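Local coordinates for protein exopolyphosphatase (PDB 3MDQ) that probably hydrolyses inorganic polyphosphate from the chain end, releasing phosphate, and belongs to the Ppx/GppA phosphatase family of actin-like ATPase fold, at residues I9-T13 with T80-V85; G43-K47 with Q164-R169; L62-R66 with I98-I104; G139-F145 with Q157-G163. All coordinates share one frame; numbering follows the deposited sequence.

Interaction 1: I9-T13 with T80-V85; sequences IDMGT and TGTSAV. With SO4 (sulfate ion), chain D.
Thr13 meets Ala84 beside a bound sulfate, where two parallel strands of the N-terminal actin-like domain run out into loop and helix. Residues 10-13 are consistent with the first phosphate-binding turn of the actin-like fold. The sulfate probably comes from the crystallisation liquor, but its position is consistent with a phosphate site.

Thr13 grips sulfate O4 twice, from its N at 3.2 Å and from its OG1 at 3.0 Å. OG1 lies anti to the carbonyl carbon (chi1 -61°), which keeps it beside the same N-H. Thr13 N also reaches sulfate O2. From the other segment, Ala84 N gives a weak bond to Thr13 OG1 at 3.4 Å, and Ala84 CB packs on that hydroxyl.

Waters form the next layer. One lies 2.8 Å from Asp10 OD1, bonds Thr82 OG1 and also lies near sulfate O3. A second joins Met11 O to Thr82 OG1, and a third bridges Asp10 OD1 to the hydroxyls of Thr80 and Thr82. Leu299 of helix 299-309 touches Asp10, Thr80 and Thr82.

Behind this lies the strand pairing. Thr80 N bonds Ile9 O at 2.9 Å, and Met11 N bonds Thr80 O at 3.1 Å. The selenomethionine Met11 bends at chi3 (62°), and its CE ends 4.2 Å from Val85 CG2.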
loop_
_atom_site.group_PDB
_atom_site.type_symbol
_atom_site.label_atom_id
_atom_site.label_comp_id
_atom_site.label_asym_id
_atom_site.label_seq_id
_atom_site.Cartn_x
_atom_site.Cartn_y
_atom_site.Cartn_z
ATOM N N ILE A 9 -3.852 -2.076 13.115
ATOM C CA ILE A 9 -4.367 -2.949 12.057
ATOM C C ILE A 9 -4.692 -2.053 10.843
ATOM O O ILE A 9 -5.404 -1.059 10.966
ATOM C CB ILE A 9 -5.625 -3.736 12.475
ATOM C CG1 ILE A 9 -5.304 -4.669 13.633
ATOM C CG2 ILE A 9 -6.227 -4.494 11.252
ATOM C CD1 ILE A 9 -6.528 -5.255 14.366
ATOM N N ASP A 10 -4.155 -2.436 9.694
ATOM C CA ASP A 10 -4.456 -1.819 8.401
ATOM C C ASP A 10 -5.333 -2.804 7.676
ATOM O O ASP A 10 -4.855 -3.865 7.230
ATOM C CB ASP A 10 -3.121 -1.553 7.649
ATOM C CG ASP A 10 -3.288 -1.127 6.220
ATOM O OD1 ASP A 10 -4.415 -0.941 5.700
ATOM O OD2 ASP A 10 -2.223 -0.986 5.576
HETATM N N MSE A 11 -6.597 -2.437 7.491
HETATM C CA MSE A 11 -7.549 -3.295 6.737
HETATM C C MSE A 11 -7.513 -2.932 5.272
HETATM O O MSE A 11 -8.408 -2.274 4.777
HETATM C CB MSE A 11 -8.969 -3.145 7.260
HETATM C CG MSE A 11 -9.110 -3.650 8.649
HETATM SE SE MSE A 11 -10.885 -3.297 9.413
HETATM C CE MSE A 11 -11.980 -4.306 8.177
ATOM N N GLY A 12 -6.480 -3.381 4.596
ATOM C CA GLY A 12 -6.293 -3.070 3.176
ATOM C C GLY A 12 -7.210 -3.874 2.283
ATOM O O GLY A 12 -7.838 -4.835 2.693
ATOM N N THR A 13 -7.304 -3.456 1.032
ATOM C CA THR A 13 -8.211 -4.077 0.089
ATOM C C THR A 13 -7.819 -5.535 -0.201
ATOM O O THR A 13 -8.670 -6.408 -0.291
ATOM C CB THR A 13 -8.241 -3.230 -1.221
ATOM O OG1 THR A 13 -8.724 -1.920 -0.906
ATOM C CG2 THR A 13 -9.074 -3.885 -2.328
ATOM N N THR A 80 -7.700 0.752 11.054
ATOM C CA THR A 80 -8.149 1.698 10.065
ATOM C C THR A 80 -8.796 0.908 8.927
ATOM O O THR A 80 -8.393 -0.196 8.602
ATOM C CB THR A 80 -7.004 2.555 9.505
ATOM O OG1 THR A 80 -6.020 1.695 8.912
ATOM C CG2 THR A 80 -6.355 3.426 10.604
ATOM N N GLY A 81 -9.848 1.456 8.373
ATOM C CA GLY A 81 -10.455 0.936 7.150
ATOM C C GLY A 81 -10.226 1.953 6.036
ATOM O O GLY A 81 -10.506 3.135 6.217
ATOM N N THR A 82 -9.760 1.488 4.877
ATOM C CA THR A 82 -9.388 2.395 3.773
ATOM C C THR A 82 -10.245 2.103 2.518
ATOM O O THR A 82 -11.468 2.021 2.656
ATOM C CB THR A 82 -7.901 2.329 3.509
ATOM O OG1 THR A 82 -7.478 0.960 3.298
ATOM C CG2 THR A 82 -7.144 2.999 4.716
ATOM N N SER A 83 -9.669 2.045 1.313
ATOM C CA SER A 83 -10.470 2.098 0.070
ATOM C C SER A 83 -11.678 1.121 0.028
ATOM O O SER A 83 -12.799 1.533 -0.267
ATOM C CB SER A 83 -9.568 1.801 -1.117
ATOM O OG SER A 83 -10.309 1.867 -2.321
ATOM N N ALA A 84 -11.451 -0.166 0.209
ATOM C CA ALA A 84 -12.554 -1.113 0.068
ATOM C C ALA A 84 -13.630 -0.881 1.145
ATOM O O ALA A 84 -14.815 -1.046 0.902
ATOM C CB ALA A 84 -12.075 -2.555 0.123
ATOM N N VAL A 85 -13.214 -0.481 2.329
ATOM C CA VAL A 85 -14.160 -0.230 3.421
ATOM C C VAL A 85 -14.940 1.050 3.153
ATOM O O VAL A 85 -16.193 1.064 3.111
ATOM C CB VAL A 85 -13.446 -0.162 4.768
ATOM C CG1 VAL A 85 -14.424 0.223 5.895
ATOM C CG2 VAL A 85 -12.734 -1.494 5.116
HETATM S S SO4 D . -5.359 -0.654 -0.333
HETATM O O1 SO4 D . -5.760 0.028 -1.585
HETATM O O2 SO4 D . -4.998 -2.085 -0.591
HETATM O O3 SO4 D . -4.199 0.057 0.228
HETATM O O4 SO4 D . -6.523 -0.390 0.499
HETATM O O HOH W 1 -3.379 1.198 9.699
HETATM O O HOH W 2 -4.885 0.345 3.305
HETATM O O HOH W 3 -6.574 0.389 6.355
HETATM O O HOH W 4 -9.640 -0.998 2.644
#

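Interaction 2: G43-K47 with Q164-R169; sequences GGITK and QRLIDR
Ile45 and Thr46 make the direct contact of loop 43-47 with helix 163-169, while Gly43 before them is joined to it through water. The positive phi of Gly43 (78°) suits a glycine. Its N gives a hydrogen bond to a water, and that water donates to Asp168 OD2 at 2.8 Å. Gly44 O then accepts from Lys47 N, within the 3-10 turn that follows.

Ile45 lies across the Arg165 side chain at about a right angle. Its CG1 is anti to the backbone N (chi1 -163°), which sets it over the centre of one guanidinium face, 3.7 Å from Arg165 CZ. CD1 lies near Arg165 NE and NH2, and CG2 rests on Gln164 CG at 3.8 Å. The polar edge of Arg165 has other partners: Glu160 by a salt bridge, Gly141 O and Ser87 OG. The loop follows the N-terminal sheet and the helix follows the second one, so the contact spans the two halves of the actin-like fold.

Thr46 turns its methyl to the helix. CG2 is 3.6 Å from Arg165 O and 3.7 Å from Asp168 CB. Thr46 N donates to a second water, which donates to Asp168 OD2 at 2.7 Å. That oxygen therefore receives two waters from the loop side. Asp168 OD1 takes a weak bond from Gln164 NE2 at 3.1 Å, made within the helix.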
loop_
_atom_site.group_PDB
_atom_site.type_symbol
_atom_site.label_atom_id
_atom_site.label_comp_id
_atom_site.label_asym_id
_atom_site.label_seq_id
_atom_site.Cartn_x
_atom_site.Cartn_y
_atom_site.Cartn_z
ATOM N N GLY A 43 -14.655 -9.655 -6.023
ATOM C CA GLY A 43 -16.069 -9.905 -6.291
ATOM C C GLY A 43 -16.996 -8.719 -6.040
ATOM O O GLY A 43 -18.215 -8.825 -6.309
ATOM N N GLY A 44 -16.475 -7.595 -5.536
ATOM C CA GLY A 44 -17.343 -6.460 -5.226
ATOM C C GLY A 44 -16.896 -5.026 -5.410
ATOM O O GLY A 44 -17.730 -4.155 -5.632
ATOM N N ILE A 45 -15.594 -4.764 -5.348
ATOM C CA ILE A 45 -15.147 -3.406 -5.235
ATOM C C ILE A 45 -15.602 -2.508 -6.362
ATOM O O ILE A 45 -16.002 -1.382 -6.070
ATOM C CB ILE A 45 -13.634 -3.319 -4.960
ATOM C CG1 ILE A 45 -13.280 -1.915 -4.437
ATOM C CG2 ILE A 45 -12.792 -3.836 -6.157
ATOM C CD1 ILE A 45 -11.847 -1.804 -3.862
ATOM N N THR A 46 -15.539 -2.964 -7.621
ATOM C CA THR A 46 -15.915 -2.059 -8.722
ATOM C C THR A 46 -17.427 -1.890 -8.841
ATOM O O THR A 46 -17.880 -1.019 -9.583
ATOM C CB THR A 46 -15.346 -2.506 -10.096
ATOM O OG1 THR A 46 -15.877 -3.769 -10.435
ATOM C CG2 THR A 46 -13.822 -2.587 -10.024
ATOM N N LYS A 47 -18.191 -2.673 -8.068
ATOM C CA LYS A 47 -19.641 -2.572 -8.073
ATOM C C LYS A 47 -20.132 -1.922 -6.795
ATOM O O LYS A 47 -21.332 -1.750 -6.621
ATOM C CB LYS A 47 -20.283 -3.952 -8.263
ATOM C CG LYS A 47 -19.985 -4.621 -9.623
ATOM C CD LYS A 47 -20.491 -3.769 -10.774
ATOM C CE LYS A 47 -20.232 -4.408 -12.151
ATOM N NZ LYS A 47 -20.833 -3.534 -13.209
ATOM N N GLN A 164 -6.844 -4.099 -7.820
ATOM C CA GLN A 164 -8.059 -4.934 -7.917
ATOM C C GLN A 164 -9.116 -4.235 -8.760
ATOM O O GLN A 164 -9.800 -4.878 -9.570
ATOM C CB GLN A 164 -8.602 -5.267 -6.512
ATOM C CG GLN A 164 -9.857 -6.161 -6.504
ATOM C CD GLN A 164 -9.517 -7.585 -6.882
ATOM O OE1 GLN A 164 -8.913 -8.296 -6.081
ATOM N NE2 GLN A 164 -9.840 -7.987 -8.110
ATOM N N ARG A 165 -9.263 -2.921 -8.579
ATOM C CA ARG A 165 -10.205 -2.170 -9.411
ATOM C C ARG A 165 -9.804 -2.202 -10.866
ATOM O O ARG A 165 -10.660 -2.397 -11.715
ATOM C CB ARG A 165 -10.303 -0.710 -8.963
ATOM C CG ARG A 165 -10.836 -0.511 -7.565
ATOM C CD ARG A 165 -10.979 1.024 -7.325
ATOM N NE ARG A 165 -11.408 1.334 -5.979
ATOM C CZ ARG A 165 -12.683 1.498 -5.608
ATOM N NH1 ARG A 165 -13.666 1.332 -6.482
ATOM N NH2 ARG A 165 -12.958 1.818 -4.359
ATOM N N LEU A 166 -8.522 -2.025 -11.159
ATOM C CA LEU A 166 -8.046 -1.971 -12.539
ATOM C C LEU A 166 -8.302 -3.287 -13.248
ATOM O O LEU A 166 -8.840 -3.270 -14.368
ATOM C CB LEU A 166 -6.571 -1.632 -12.610
ATOM C CG LEU A 166 -6.186 -0.234 -12.101
ATOM C CD1 LEU A 166 -4.686 -0.045 -12.220
ATOM C CD2 LEU A 166 -6.987 0.898 -12.782
ATOM N N ILE A 167 -7.976 -4.433 -12.626
ATOM C CA ILE A 167 -8.122 -5.713 -13.308
ATOM C C ILE A 167 -9.598 -6.147 -13.392
ATOM O O ILE A 167 -9.945 -7.005 -14.211
ATOM C CB ILE A 167 -7.264 -6.843 -12.715
ATOM C CG1 ILE A 167 -7.673 -7.210 -11.288
ATOM C CG2 ILE A 167 -5.763 -6.460 -12.786
ATOM C CD1 ILE A 167 -6.865 -8.282 -10.694
ATOM N N ASP A 168 -10.470 -5.590 -12.558
ATOM C CA ASP A 168 -11.892 -5.914 -12.630
ATOM C C ASP A 168 -12.635 -5.041 -13.596
ATOM O O ASP A 168 -13.623 -5.490 -14.189
ATOM C CB ASP A 168 -12.541 -5.785 -11.241
ATOM C CG ASP A 168 -12.159 -6.908 -10.315
ATOM O OD1 ASP A 168 -11.462 -7.863 -10.726
ATOM O OD2 ASP A 168 -12.613 -6.842 -9.152
ATOM N N ARG A 169 -12.213 -3.790 -13.749
ATOM C CA ARG A 169 -12.922 -2.866 -14.615
ATOM C C ARG A 169 -12.501 -2.992 -16.055
ATOM O O ARG A 169 -13.319 -2.692 -16.952
ATOM C CB ARG A 169 -12.770 -1.433 -14.123
ATOM C CG ARG A 169 -11.486 -0.815 -14.346
ATOM C CD ARG A 169 -11.283 0.398 -13.353
ATOM N NE ARG A 169 -12.530 1.141 -13.115
ATOM C CZ ARG A 169 -13.039 2.045 -13.940
ATOM N NH1 ARG A 169 -12.410 2.333 -15.076
ATOM N NH2 ARG A 169 -14.189 2.660 -13.639
HETATM O O HOH W 5 -13.071 -9.451 -8.287
HETATM O O HOH W 6 -14.991 -5.658 -8.709
#

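Interaction 3: L62-R66 with I98-I104; sequences LKKFR and IKKEVNI
Arg66 CG stands anti to the backbone N (chi1 172°), and the chain bends at chi2 (75°), which lays it along Val102. The two side chains lie alongside, pointing opposite ways. Lys63 bends at chi3 and chi4, and this curl carries its NZ to Glu101. The motif is a helix pair: segments 62-66 and 98-102 cross at -44°, and the longer helices pack beside the N-terminal sheet of the actin-like fold.

Arg66 NH1 bonds Val102 O at 2.8 Å. The oxygen lies at the edge of the guanidinium, in its plane, near the C-terminal end of helix 91-102. Asn103 follows with positive phi. Arg66 NE has a second anchor in a salt bridge with Asp70. With an alanine in place of Arg66, Val102 O and Asp70 would probably lose their arginine partner, and a gap would open beside Val102.

Val102 CG1 presses into the other helix, 3.8 Å from Arg66 CB and 3.9 Å from Lys63 CA. Towards solvent, Lys63 NZ makes a salt bridge of 2.7 Å with Glu101 OE2, on the anti lone pair of that oxygen. Lys63 CG also packs on Glu101 CG at 3.8 Å.

On the buried side, Leu62 and Ile98 reach towards Met11 of strand 5-11. There Leu62 CD1 and Ile98 CD1 are tightly packed, 3.3 Å apart.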
loop_
_atom_site.group_PDB
_atom_site.type_symbol
_atom_site.label_atom_id
_atom_site.label_comp_id
_atom_site.label_asym_id
_atom_site.label_seq_id
_atom_site.Cartn_x
_atom_site.Cartn_y
_atom_site.Cartn_z
ATOM N N LEU A 62 -9.520 -11.016 11.382
ATOM C CA LEU A 62 -9.583 -10.163 12.559
ATOM C C LEU A 62 -9.676 -10.956 13.880
ATOM O O LEU A 62 -9.126 -10.521 14.903
ATOM C CB LEU A 62 -10.664 -9.080 12.408
ATOM C CG LEU A 62 -10.293 -8.037 11.319
ATOM C CD1 LEU A 62 -11.476 -7.176 11.000
ATOM C CD2 LEU A 62 -9.092 -7.188 11.687
ATOM N N LYS A 63 -10.324 -12.134 13.856
ATOM C CA LYS A 63 -10.357 -13.000 15.020
ATOM C C LYS A 63 -8.943 -13.467 15.338
ATOM O O LYS A 63 -8.525 -13.473 16.494
ATOM C CB LYS A 63 -11.303 -14.176 14.806
ATOM C CG LYS A 63 -12.793 -13.794 14.826
ATOM C CD LYS A 63 -13.732 -14.968 14.615
ATOM C CE LYS A 63 -13.834 -15.885 15.852
ATOM N NZ LYS A 63 -14.457 -15.186 17.045
ATOM N N LYS A 64 -8.178 -13.835 14.311
ATOM C CA LYS A 64 -6.789 -14.193 14.516
ATOM C C LYS A 64 -5.919 -13.041 15.016
ATOM O O LYS A 64 -5.094 -13.217 15.915
ATOM C CB LYS A 64 -6.218 -14.809 13.248
ATOM C CG LYS A 64 -6.848 -16.171 12.946
ATOM C CD LYS A 64 -6.417 -16.710 11.580
ATOM C CE LYS A 64 -7.140 -18.022 11.278
ATOM N NZ LYS A 64 -6.958 -18.453 9.877
ATOM N N PHE A 65 -6.106 -11.854 14.453
ATOM C CA PHE A 65 -5.367 -10.690 14.915
ATOM C C PHE A 65 -5.725 -10.340 16.363
ATOM O O PHE A 65 -4.859 -9.961 17.141
ATOM C CB PHE A 65 -5.662 -9.473 14.018
ATOM C CG PHE A 65 -4.914 -9.463 12.675
ATOM C CD1 PHE A 65 -4.152 -10.549 12.206
ATOM C CD2 PHE A 65 -5.051 -8.366 11.838
ATOM C CE1 PHE A 65 -3.474 -10.473 10.964
ATOM C CE2 PHE A 65 -4.358 -8.307 10.599
ATOM C CZ PHE A 65 -3.594 -9.338 10.189
ATOM N N ARG A 66 -6.997 -10.481 16.732
ATOM C CA ARG A 66 -7.422 -10.208 18.103
ATOM C C ARG A 66 -6.695 -11.149 19.076
ATOM O O ARG A 66 -6.197 -10.694 20.130
ATOM C CB ARG A 66 -8.934 -10.338 18.218
ATOM C CG ARG A 66 -9.476 -10.258 19.645
ATOM C CD ARG A 66 -9.481 -8.868 20.240
ATOM N NE ARG A 66 -9.387 -8.895 21.701
ATOM C CZ ARG A 66 -10.041 -8.122 22.571
ATOM N NH1 ARG A 66 -11.044 -7.334 22.217
ATOM N NH2 ARG A 66 -9.731 -8.223 23.851
ATOM N N ILE A 98 -17.549 -6.690 13.091
ATOM C CA ILE A 98 -16.244 -6.630 13.735
ATOM C C ILE A 98 -16.374 -6.214 15.213
ATOM O O ILE A 98 -15.728 -6.774 16.104
ATOM C CB ILE A 98 -15.247 -5.708 12.970
ATOM C CG1 ILE A 98 -14.963 -6.331 11.606
ATOM C CG2 ILE A 98 -13.970 -5.468 13.815
ATOM C CD1 ILE A 98 -14.239 -5.388 10.595
ATOM N N LYS A 99 -17.185 -5.210 15.490
ATOM C CA LYS A 99 -17.379 -4.746 16.852
ATOM C C LYS A 99 -17.971 -5.877 17.710
ATOM O O LYS A 99 -17.518 -6.113 18.835
ATOM C CB LYS A 99 -18.294 -3.507 16.875
ATOM C CG LYS A 99 -18.655 -2.998 18.242
ATOM C CD LYS A 99 -17.415 -2.630 19.043
ATOM C CE LYS A 99 -17.790 -1.835 20.312
ATOM N NZ LYS A 99 -16.561 -1.439 21.027
ATOM N N LYS A 100 -18.943 -6.594 17.171
ATOM C CA LYS A 100 -19.580 -7.680 17.901
ATOM C C LYS A 100 -18.600 -8.811 18.171
ATOM O O LYS A 100 -18.546 -9.341 19.289
ATOM C CB LYS A 100 -20.798 -8.191 17.136
ATOM C CG LYS A 100 -21.534 -9.368 17.825
ATOM C CD LYS A 100 -22.910 -9.562 17.184
ATOM C CE LYS A 100 -23.372 -11.012 17.211
ATOM N NZ LYS A 100 -24.402 -11.248 16.153
ATOM N N GLU A 101 -17.835 -9.180 17.163
ATOM C CA GLU A 101 -17.000 -10.394 17.236
ATOM C C GLU A 101 -15.740 -10.237 18.063
ATOM O O GLU A 101 -15.383 -11.153 18.806
ATOM C CB GLU A 101 -16.628 -10.796 15.838
ATOM C CG GLU A 101 -16.144 -12.196 15.662
ATOM C CD GLU A 101 -17.245 -13.248 15.734
ATOM O OE1 GLU A 101 -18.447 -12.942 15.499
ATOM O OE2 GLU A 101 -16.870 -14.404 16.025
ATOM N N VAL A 102 -15.048 -9.108 17.911
ATOM C CA VAL A 102 -13.735 -8.916 18.526
ATOM C C VAL A 102 -13.603 -7.598 19.320
ATOM O O VAL A 102 -12.547 -7.265 19.860
ATOM C CB VAL A 102 -12.584 -9.027 17.485
ATOM C CG1 VAL A 102 -12.535 -10.450 16.914
ATOM C CG2 VAL A 102 -12.695 -7.949 16.350
ATOM N N ASN A 103 -14.692 -6.845 19.417
ATOM C CA ASN A 103 -14.698 -5.598 20.194
ATOM C C ASN A 103 -13.643 -4.619 19.777
ATOM O O ASN A 103 -13.003 -3.992 20.618
ATOM C CB ASN A 103 -14.617 -5.890 21.698
ATOM C CG ASN A 103 -15.093 -4.698 22.550
ATOM O OD1 ASN A 103 -15.940 -3.911 22.103
ATOM N ND2 ASN A 103 -14.550 -4.558 23.746
ATOM N N ILE A 104 -13.477 -4.450 18.465
ATOM C CA ILE A 104 -12.560 -3.464 17.888
ATOM C C ILE A 104 -13.465 -2.507 17.084
ATOM O O ILE A 104 -14.359 -2.958 16.346
ATOM C CB ILE A 104 -11.514 -4.150 17.014
ATOM C CG1 ILE A 104 -10.523 -4.951 17.890
ATOM C CG2 ILE A 104 -10.744 -3.106 16.152
ATOM C CD1 ILE A 104 -9.624 -5.902 17.107
#

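Interaction 4: G139-F145 with Q157-G163; sequences GGGSVEF and QSFEIGG. With SO4 (sulfate ion), chain D.
Phe145 and Phe159 meet with Phe159 CD1 in the plane of the Phe145 ring, at its edge, 3.6 Å from Phe145 CD2. The planes stand at 73°, and the pair is oblique. Val143 O lies at the edge of the Phe159 ring, in its plane. Val283 of helix 267-286 touches Phe145, and Val191 of helix 178-191 touches Phe159. On the same face of the sheet Val143 CG2 packs on Ile161 CG1 at 3.7 Å.

Glu144 and Ser158 lie on the other face. Glu144 OE2 accepts two hydroxyls: Ser158 OG on its anti lone pair at 2.7 Å and Ser142 OG on its syn lone pair at 2.6 Å. Replacing Glu144 with alanine is likely to leave both serine hydroxyls without their shared acceptor and free to turn.

The two segments form the open end of a beta hairpin, strands 143-148 and 153-159. Val143-Phe159 and Phe145-Gln157 are hydrogen-bonded pairs, with Glu144-Ser158 as the non-hydrogen-bonded pair between them. Ahead of the hairpin, residues 139-142 form a glycine-rich turn that binds the sulfate, consistent with the second phosphate loop of the actin-like fold. Gly140 N bonds sulfate O2 at 2.9 Å, while Gly141 N and Ser142 N both bond sulfate O1. Gly163 N bonds Gly139 O at 3.0 Å. A side chain on Gly162 would clash with Gly140 and Gly141.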
loop_
_atom_site.group_PDB
_atom_site.type_symbol
_atom_site.label_atom_id
_atom_site.label_comp_id
_atom_site.label_asym_id
_atom_site.label_seq_id
_atom_site.Cartn_x
_atom_site.Cartn_y
_atom_site.Cartn_z
ATOM N N GLY A 139 -2.125 0.111 -3.668
ATOM C CA GLY A 139 -2.853 -0.948 -2.994
ATOM C C GLY A 139 -3.827 -1.612 -3.951
ATOM O O GLY A 139 -3.842 -1.294 -5.134
ATOM N N GLY A 140 -4.659 -2.532 -3.452
ATOM C CA GLY A 140 -5.689 -3.119 -4.272
ATOM C C GLY A 140 -6.847 -2.240 -4.609
ATOM O O GLY A 140 -7.509 -2.437 -5.621
ATOM N N GLY A 141 -7.136 -1.241 -3.768
ATOM C CA GLY A 141 -8.279 -0.390 -3.956
ATOM C C GLY A 141 -7.968 1.024 -4.363
ATOM O O GLY A 141 -8.636 1.580 -5.226
ATOM N N SER A 142 -6.938 1.605 -3.748
ATOM C CA SER A 142 -6.545 2.975 -4.108
ATOM C C SER A 142 -5.041 3.140 -4.234
ATOM O O SER A 142 -4.278 2.263 -3.870
ATOM C CB SER A 142 -7.090 3.952 -3.067
ATOM O OG SER A 142 -6.420 3.799 -1.830
ATOM N N VAL A 143 -4.659 4.269 -4.853
ATOM C CA VAL A 143 -3.282 4.678 -4.944
ATOM C C VAL A 143 -3.189 6.119 -4.412
ATOM O O VAL A 143 -3.931 7.016 -4.839
ATOM C CB VAL A 143 -2.762 4.633 -6.390
ATOM C CG1 VAL A 143 -1.288 5.092 -6.468
ATOM C CG2 VAL A 143 -2.947 3.180 -7.008
ATOM N N GLU A 144 -2.309 6.310 -3.438
ATOM C CA GLU A 144 -2.076 7.631 -2.847
ATOM C C GLU A 144 -0.749 8.195 -3.364
ATOM O O GLU A 144 0.238 7.466 -3.438
ATOM C CB GLU A 144 -2.025 7.582 -1.324
ATOM C CG GLU A 144 -3.364 7.397 -0.623
ATOM C CD GLU A 144 -3.966 6.056 -0.855
ATOM O OE1 GLU A 144 -3.344 5.052 -0.495
ATOM O OE2 GLU A 144 -5.104 6.001 -1.403
ATOM N N PHE A 145 -0.770 9.474 -3.690
ATOM C CA PHE A 145 0.397 10.205 -4.100
ATOM C C PHE A 145 0.588 11.378 -3.166
ATOM O O PHE A 145 -0.398 12.077 -2.835
ATOM C CB PHE A 145 0.234 10.739 -5.500
ATOM C CG PHE A 145 0.173 9.682 -6.573
ATOM C CD1 PHE A 145 1.320 9.149 -7.093
ATOM C CD2 PHE A 145 -1.046 9.267 -7.069
ATOM C CE1 PHE A 145 1.258 8.181 -8.076
ATOM C CE2 PHE A 145 -1.102 8.326 -8.064
ATOM C CZ PHE A 145 0.034 7.793 -8.576
ATOM N N GLN A 157 -2.977 13.462 -2.868
ATOM C CA GLN A 157 -4.269 13.073 -3.427
ATOM C C GLN A 157 -4.331 11.560 -3.524
ATOM O O GLN A 157 -3.340 10.909 -3.856
ATOM C CB GLN A 157 -4.502 13.739 -4.789
ATOM C CG GLN A 157 -5.927 13.580 -5.277
ATOM C CD GLN A 157 -6.366 14.658 -6.243
ATOM O OE1 GLN A 157 -5.814 15.773 -6.262
ATOM N NE2 GLN A 157 -7.371 14.332 -7.056
ATOM N N SER A 158 -5.508 11.009 -3.233
ATOM C CA SER A 158 -5.800 9.595 -3.381
ATOM C C SER A 158 -6.670 9.417 -4.620
ATOM O O SER A 158 -7.591 10.194 -4.870
ATOM C CB SER A 158 -6.565 9.129 -2.154
ATOM O OG SER A 158 -6.946 7.775 -2.246
ATOM N N PHE A 159 -6.410 8.355 -5.355
ATOM C CA PHE A 159 -7.168 7.996 -6.548
ATOM C C PHE A 159 -7.651 6.537 -6.418
ATOM O O PHE A 159 -6.898 5.643 -6.053
ATOM C CB PHE A 159 -6.283 8.110 -7.793
ATOM C CG PHE A 159 -5.752 9.501 -8.051
ATOM C CD1 PHE A 159 -4.591 9.937 -7.431
ATOM C CD2 PHE A 159 -6.410 10.359 -8.903
ATOM C CE1 PHE A 159 -4.104 11.207 -7.666
ATOM C CE2 PHE A 159 -5.927 11.619 -9.149
ATOM C CZ PHE A 159 -4.768 12.040 -8.526
ATOM N N GLU A 160 -8.907 6.295 -6.786
ATOM C CA GLU A 160 -9.509 4.933 -6.690
ATOM C C GLU A 160 -9.148 4.124 -7.950
ATOM O O GLU A 160 -9.993 3.807 -8.811
ATOM C CB GLU A 160 -11.025 5.040 -6.403
ATOM C CG GLU A 160 -11.316 5.622 -4.983
ATOM C CD GLU A 160 -10.804 4.751 -3.765
ATOM O OE1 GLU A 160 -10.691 3.508 -3.873
ATOM O OE2 GLU A 160 -10.564 5.310 -2.666
ATOM N N ILE A 161 -7.863 3.829 -8.042
ATOM C CA ILE A 161 -7.256 3.109 -9.187
ATOM C C ILE A 161 -6.341 1.988 -8.706
ATOM O O ILE A 161 -5.386 1.577 -9.377
ATOM C CB ILE A 161 -6.492 4.116 -10.114
ATOM C CG1 ILE A 161 -5.318 4.740 -9.388
ATOM C CG2 ILE A 161 -7.477 5.158 -10.697
ATOM C CD1 ILE A 161 -4.437 5.671 -10.306
ATOM N N GLY A 162 -6.615 1.451 -7.510
ATOM C CA GLY A 162 -5.877 0.322 -7.013
ATOM C C GLY A 162 -6.020 -0.902 -7.926
ATOM O O GLY A 162 -6.911 -0.979 -8.746
ATOM N N GLY A 163 -5.096 -1.841 -7.792
ATOM C CA GLY A 163 -4.971 -2.904 -8.791
ATOM C C GLY A 163 -6.161 -3.806 -8.922
ATOM O O GLY A 163 -6.424 -4.275 -10.011
HETATM S S SO4 D . -5.359 -0.654 -0.333
HETATM O O1 SO4 D . -5.760 0.028 -1.585
HETATM O O2 SO4 D . -4.998 -2.085 -0.591
HETATM O O3 SO4 D . -4.199 0.057 0.228
HETATM O O4 SO4 D . -6.523 -0.390 0.499
#

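From the N terminus, strand 5-11 opens interaction 1, which closes on residues 80-85. Loop 43-47 lies between these segments and meets its partner only at residues 164-169, so interactions 1 and 2 cross. Helix segment 62-66 opens interaction 3, which closes at 98-104 and crosses interaction 1. Interaction 4 is a short hairpin closure, 139-145 with 157-163. Interactions 3 and 4 both fall within the long span of interaction 2. Interactions 1 and 3 lie in the N-terminal half and meet through Met11, Ile9 and Leu62. Interaction 4 belongs to the second half. Interaction 2 joins the halves, and interactions 1 and 4 hold one sulfate between them.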